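Side-chain contacts in glucose-6-phosphate isomerase (Chlamydia trachomatis D/UW-3/CX, PDB 6OTU), which catalyses the reversible isomerisation of glucose-6-phosphate to fructose-6-phosphate: residues Ile336-Gly341 against Ser387-Leu392; Gln295-Ile300 against Leu472-Glu477. All blocks are in the same frame, centred on the assembly; numbering follows the deposited sequence.

Interaction 1: residues Ile336-Gly341 against Ser387-Leu392; sequences IPYSTG and SFFQSL
A buried apolar contact next in sequence to the active-site residue H386 is where I336 of strand 332-337 meets F388 and F389, the latter in the short helix 389-394. The delta methyl of I336 does most of the touching: CD1 lies 3.9 Å from CZ of F388, in the plane of that ring and at its edge, and 4.2 Å from CE1 of F389, again at a ring edge. I336 and F388 approach from opposite directions, and the two isoleucine torsions (chi1 -55°, chi2 -63°) together bring CD1 to the phenylalanine edges. Strand 332-337 runs parallel to strands 401-406 and 375-377, between them, within the mixed sheet of this phosphoglucose isomerase fold, and the F388 ring also meets W377, with the planes inclined by about 55°. Y338, the centre of an inverse gamma turn, brings its OH to 4.2 Å from CE2 of F389, obliquely to the ring; that hydroxyl is hydrogen-bonded to Q385. Helix 422-439 covers Y338 through L426 and L430. On the next helical residue, Q390 is hydrogen-bonded through OE1 to N of G496 and through NE2 to O of G358, both of the second subunit.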
loop_
_atom_site.group_PDB
_atom_site.type_symbol
_atom_site.label_atom_id
_atom_site.label_comp_id
_atom_site.label_asym_id
_atom_site.label_seq_id
_atom_site.Cartn_x
_atom_site.Cartn_y
_atom_site.Cartn_z
ATOM N N ILE A 336 7.870 -2.880 -6.693
ATOM C CA ILE A 336 8.783 -2.054 -5.899
ATOM C C ILE A 336 9.420 -0.972 -6.764
ATOM O O ILE A 336 10.485 -1.202 -7.351
ATOM C CB ILE A 336 9.875 -2.914 -5.232
ATOM C CG1 ILE A 336 9.254 -4.043 -4.392
ATOM C CG2 ILE A 336 10.822 -2.048 -4.404
ATOM C CD1 ILE A 336 8.394 -3.559 -3.208
ATOM N N PRO A 337 8.817 0.210 -6.887
ATOM C CA PRO A 337 9.439 1.275 -7.706
ATOM C C PRO A 337 10.522 2.035 -6.929
ATOM O O PRO A 337 10.297 2.513 -5.812
ATOM C CB PRO A 337 8.256 2.189 -8.078
ATOM C CG PRO A 337 6.969 1.511 -7.443
ATOM C CD PRO A 337 7.471 0.566 -6.390
ATOM N N TYR A 338 11.717 2.126 -7.518
ATOM C CA TYR A 338 12.796 2.947 -6.954
ATOM C C TYR A 338 12.677 4.347 -7.544
ATOM O O TYR A 338 13.501 4.807 -8.333
ATOM C CB TYR A 338 14.166 2.324 -7.218
ATOM C CG TYR A 338 14.528 1.255 -6.195
ATOM C CD1 TYR A 338 13.758 0.103 -6.085
ATOM C CD2 TYR A 338 15.617 1.408 -5.323
ATOM C CE1 TYR A 338 14.056 -0.869 -5.167
ATOM C CE2 TYR A 338 15.921 0.427 -4.378
ATOM C CZ TYR A 338 15.132 -0.714 -4.306
ATOM O OH TYR A 338 15.382 -1.719 -3.381
ATOM N N SER A 339 11.596 5.019 -7.146
ATOM C CA SER A 339 11.103 6.193 -7.862
ATOM C C SER A 339 10.074 6.952 -7.046
ATOM O O SER A 339 8.948 6.472 -6.876
ATOM C CB SER A 339 10.483 5.786 -9.205
ATOM O OG SER A 339 10.136 6.927 -9.974
ATOM N N THR A 340 10.453 8.137 -6.548
ATOM C CA THR A 340 9.514 8.951 -5.780
ATOM C C THR A 340 8.286 9.295 -6.624
ATOM O O THR A 340 7.150 9.229 -6.142
ATOM C CB THR A 340 10.223 10.215 -5.262
ATOM O OG1 THR A 340 11.184 9.857 -4.258
ATOM C CG2 THR A 340 9.235 11.209 -4.653
ATOM N N GLY A 341 8.495 9.589 -7.911
ATOM C CA GLY A 341 7.383 9.902 -8.793
ATOM C C GLY A 341 6.360 8.785 -8.900
ATOM O O GLY A 341 5.177 9.048 -9.109
ATOM N N SER A 387 12.103 -1.935 5.889
ATOM C CA SER A 387 10.857 -2.355 6.517
ATOM C C SER A 387 10.520 -3.794 6.149
ATOM O O SER A 387 11.119 -4.723 6.707
ATOM C CB SER A 387 9.713 -1.397 6.148
ATOM O OG SER A 387 9.321 -1.535 4.801
ATOM N N PHE A 388 9.574 -3.993 5.223
ATOM C CA PHE A 388 9.078 -5.343 4.975
ATOM C C PHE A 388 10.031 -6.189 4.154
ATOM O O PHE A 388 9.799 -7.395 4.028
ATOM C CB PHE A 388 7.694 -5.332 4.298
ATOM C CG PHE A 388 7.631 -4.565 3.013
ATOM C CD1 PHE A 388 8.033 -5.147 1.815
ATOM C CD2 PHE A 388 7.113 -3.275 2.985
ATOM C CE1 PHE A 388 7.952 -4.444 0.620
ATOM C CE2 PHE A 388 7.042 -2.562 1.791
ATOM C CZ PHE A 388 7.464 -3.153 0.605
ATOM N N PHE A 389 11.103 -5.608 3.612
ATOM C CA PHE A 389 12.129 -6.454 3.015
ATOM C C PHE A 389 12.727 -7.432 4.020
ATOM O O PHE A 389 13.201 -8.496 3.611
ATOM C CB PHE A 389 13.224 -5.602 2.380
ATOM C CG PHE A 389 13.038 -5.414 0.903
ATOM C CD1 PHE A 389 11.757 -5.359 0.366
ATOM C CD2 PHE A 389 14.130 -5.293 0.050
ATOM C CE1 PHE A 389 11.571 -5.192 -0.995
ATOM C CE2 PHE A 389 13.955 -5.120 -1.308
ATOM C CZ PHE A 389 12.671 -5.076 -1.836
ATOM N N GLN A 390 12.690 -7.117 5.322
ATOM C CA GLN A 390 13.023 -8.120 6.331
ATOM C C GLN A 390 12.345 -9.459 6.040
ATOM O O GLN A 390 12.987 -10.515 6.102
ATOM C CB GLN A 390 12.616 -7.634 7.723
ATOM C CG GLN A 390 12.688 -8.732 8.786
ATOM C CD GLN A 390 14.093 -9.311 8.928
ATOM O OE1 GLN A 390 15.072 -8.568 8.974
ATOM N NE2 GLN A 390 14.195 -10.631 8.992
ATOM N N SER A 391 11.043 -9.434 5.706
ATOM C CA SER A 391 10.309 -10.681 5.471
ATOM C C SER A 391 10.650 -11.317 4.120
ATOM O O SER A 391 10.652 -12.549 3.997
ATOM C CB SER A 391 8.799 -10.432 5.574
ATOM O OG SER A 391 8.111 -11.662 5.576
ATOM N N LEU A 392 10.936 -10.512 3.100
ATOM C CA LEU A 392 11.368 -11.091 1.832
ATOM C C LEU A 392 12.678 -11.856 2.001
ATOM O O LEU A 392 12.830 -12.956 1.465
ATOM C CB LEU A 392 11.498 -9.995 0.770
ATOM C CG LEU A 392 10.235 -9.608 -0.036
ATOM C CD1 LEU A 392 9.085 -9.184 0.814
ATOM C CD2 LEU A 392 10.537 -8.500 -1.027
#

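Interaction 2: residues Gln295-Ile300 against Leu472-Glu477; sequences QGAAAI and LLAFYE
I300 and A297, one turn apart on helix 287-303, meet the methyl group of A474 on helix 466-487 in a close helix-helix packing of the phosphoglucose isomerase fold. The local axes approach to 7.9 Å and cross at -36°, with the two helices running in broadly the same direction. Small residues make such closeness possible: A297 and A474 are the residues whose CA atoms lie nearest across the two segments, 5.1 Å apart. The CA-CB bond of A474 is directed at the partner helix, whereas that of A297 runs along the interface, and the two CB atoms meet at 4.0 Å. The A474 methyl also sits 3.7 Å from the carbonyl oxygen of A297, a van der Waals contact with the backbone as well as with the side chain.

The CB of I300 is likewise directed at the partner helix and lies 3.8 Å from CB of A474. With CG2 anti to the backbone N (chi1 -73°), that methyl is placed beside A474 CB, also at 3.8 Å, and close to the main chain of F475. The F475 ring turns away from this interface, toward L313, P314 and S317 of helix 313-327. R112 of helix 110-113 touches both A297 and A474, and is salt-bridged to E477. A hydrogen bond between the O of G296 and the OG of S471 also ties the helices. Beyond A474, the CG2 methyl of I300 ends 3.7 Å from the backbone N of F475.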
loop_
_atom_site.group_PDB
_atom_site.type_symbol
_atom_site.label_atom_id
_atom_site.label_comp_id
_atom_site.label_asym_id
_atom_site.label_seq_id
_atom_site.Cartn_x
_atom_site.Cartn_y
_atom_site.Cartn_z
ATOM N N GLN A 295 1.238 9.094 -26.555
ATOM C CA GLN A 295 2.157 8.443 -27.487
ATOM C C GLN A 295 2.910 7.299 -26.814
ATOM O O GLN A 295 3.131 6.250 -27.429
ATOM C CB GLN A 295 3.126 9.467 -28.076
ATOM C CG GLN A 295 2.432 10.458 -29.006
ATOM C CD GLN A 295 3.329 11.614 -29.421
ATOM O OE1 GLN A 295 4.080 12.168 -28.612
ATOM N NE2 GLN A 295 3.250 11.988 -30.694
ATOM N N GLY A 296 3.271 7.459 -25.535
ATOM C CA GLY A 296 3.952 6.376 -24.833
ATOM C C GLY A 296 3.085 5.141 -24.676
ATOM O O GLY A 296 3.544 4.013 -24.870
ATOM N N ALA A 297 1.816 5.336 -24.331
ATOM C CA ALA A 297 0.886 4.216 -24.256
ATOM C C ALA A 297 0.658 3.578 -25.632
ATOM O O ALA A 297 0.751 2.352 -25.787
ATOM C CB ALA A 297 -0.425 4.690 -23.637
ATOM N N ALA A 298 0.377 4.388 -26.653
ATOM C CA ALA A 298 0.124 3.814 -27.978
ATOM C C ALA A 298 1.312 2.997 -28.484
ATOM O O ALA A 298 1.130 1.990 -29.180
ATOM C CB ALA A 298 -0.214 4.919 -28.970
ATOM N N ALA A 299 2.533 3.404 -28.132
ATOM C CA ALA A 299 3.707 2.664 -28.577
ATOM C C ALA A 299 3.750 1.266 -27.963
ATOM O O ALA A 299 4.194 0.316 -28.616
ATOM C CB ALA A 299 4.974 3.452 -28.249
ATOM N N ILE A 300 3.298 1.121 -26.710
ATOM C CA ILE A 300 3.267 -0.201 -26.082
ATOM C C ILE A 300 2.101 -1.030 -26.623
ATOM O O ILE A 300 2.247 -2.241 -26.850
ATOM C CB ILE A 300 3.226 -0.087 -24.537
ATOM C CG1 ILE A 300 4.588 0.357 -23.964
ATOM C CG2 ILE A 300 2.841 -1.413 -23.897
ATOM C CD1 ILE A 300 5.765 -0.549 -24.327
ATOM N N LEU A 472 4.660 2.749 -19.286
ATOM C CA LEU A 472 4.566 1.912 -18.094
ATOM C C LEU A 472 3.120 1.577 -17.772
ATOM O O LEU A 472 2.803 0.442 -17.395
ATOM C CB LEU A 472 5.209 2.615 -16.901
ATOM C CG LEU A 472 6.633 2.243 -16.499
ATOM C CD1 LEU A 472 7.108 3.199 -15.420
ATOM C CD2 LEU A 472 6.710 0.802 -16.014
ATOM N N LEU A 473 2.231 2.563 -17.895
ATOM C CA LEU A 473 0.814 2.302 -17.685
ATOM C C LEU A 473 0.317 1.239 -18.652
ATOM O O LEU A 473 -0.248 0.224 -18.229
ATOM C CB LEU A 473 0.014 3.593 -17.835
ATOM C CG LEU A 473 -1.498 3.481 -17.650
ATOM C CD1 LEU A 473 -1.810 3.265 -16.182
ATOM C CD2 LEU A 473 -2.157 4.741 -18.132
ATOM N N ALA A 474 0.558 1.436 -19.959
ATOM C CA ALA A 474 0.054 0.486 -20.945
ATOM C C ALA A 474 0.686 -0.889 -20.754
ATOM O O ALA A 474 0.028 -1.917 -20.958
ATOM C CB ALA A 474 0.310 1.003 -22.375
ATOM N N PHE A 475 1.957 -0.915 -20.358
ATOM C CA PHE A 475 2.647 -2.161 -20.061
ATOM C C PHE A 475 1.862 -3.025 -19.089
ATOM O O PHE A 475 1.660 -4.218 -19.326
ATOM C CB PHE A 475 4.017 -1.841 -19.490
ATOM C CG PHE A 475 4.733 -3.021 -18.953
ATOM C CD1 PHE A 475 5.330 -3.934 -19.812
ATOM C CD2 PHE A 475 4.859 -3.204 -17.582
ATOM C CE1 PHE A 475 6.030 -5.032 -19.312
ATOM C CE2 PHE A 475 5.551 -4.296 -17.071
ATOM C CZ PHE A 475 6.148 -5.205 -17.934
ATOM N N TYR A 476 1.428 -2.434 -17.972
ATOM C CA TYR A 476 0.738 -3.208 -16.952
ATOM C C TYR A 476 -0.690 -3.519 -17.375
ATOM O O TYR A 476 -1.203 -4.605 -17.076
ATOM C CB TYR A 476 0.777 -2.468 -15.610
ATOM C CG TYR A 476 1.996 -2.835 -14.791
ATOM C CD1 TYR A 476 2.053 -4.053 -14.127
ATOM C CD2 TYR A 476 3.113 -1.988 -14.719
ATOM C CE1 TYR A 476 3.169 -4.415 -13.392
ATOM C CE2 TYR A 476 4.240 -2.345 -13.991
ATOM C CZ TYR A 476 4.259 -3.563 -13.323
ATOM O OH TYR A 476 5.348 -3.957 -12.569
ATOM N N GLU A 477 -1.345 -2.593 -18.080
ATOM C CA GLU A 477 -2.667 -2.892 -18.628
ATOM C C GLU A 477 -2.617 -4.156 -19.475
ATOM O O GLU A 477 -3.455 -5.045 -19.326
ATOM C CB GLU A 477 -3.203 -1.709 -19.446
ATOM C CG GLU A 477 -3.505 -0.480 -18.591
ATOM C CD GLU A 477 -4.096 0.677 -19.378
ATOM O OE1 GLU A 477 -4.083 0.637 -20.638
ATOM O OE2 GLU A 477 -4.599 1.626 -18.729
#

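Along the chain, both segments of interaction 1 fall between those of interaction 2. In space the contacts are separate, with centres 23 Å apart and nearest atoms about 6 Å apart. Strand 401-406 connects their surroundings: E402 is hydrogen-bonded through OE1 to the OH of Y476, from the helix of interaction 2, and makes a backbone hydrogen bond with I336 of interaction 1. Their relation to catalysis differs. The F389 side chain of interaction 1 is about 7 Å from that of the active-site residue H386 and about 10 Å from a bound glucose-6-phosphate, and its segments also reach the second subunit. Interaction 2 packs helices within one subunit, away from the annotated sites.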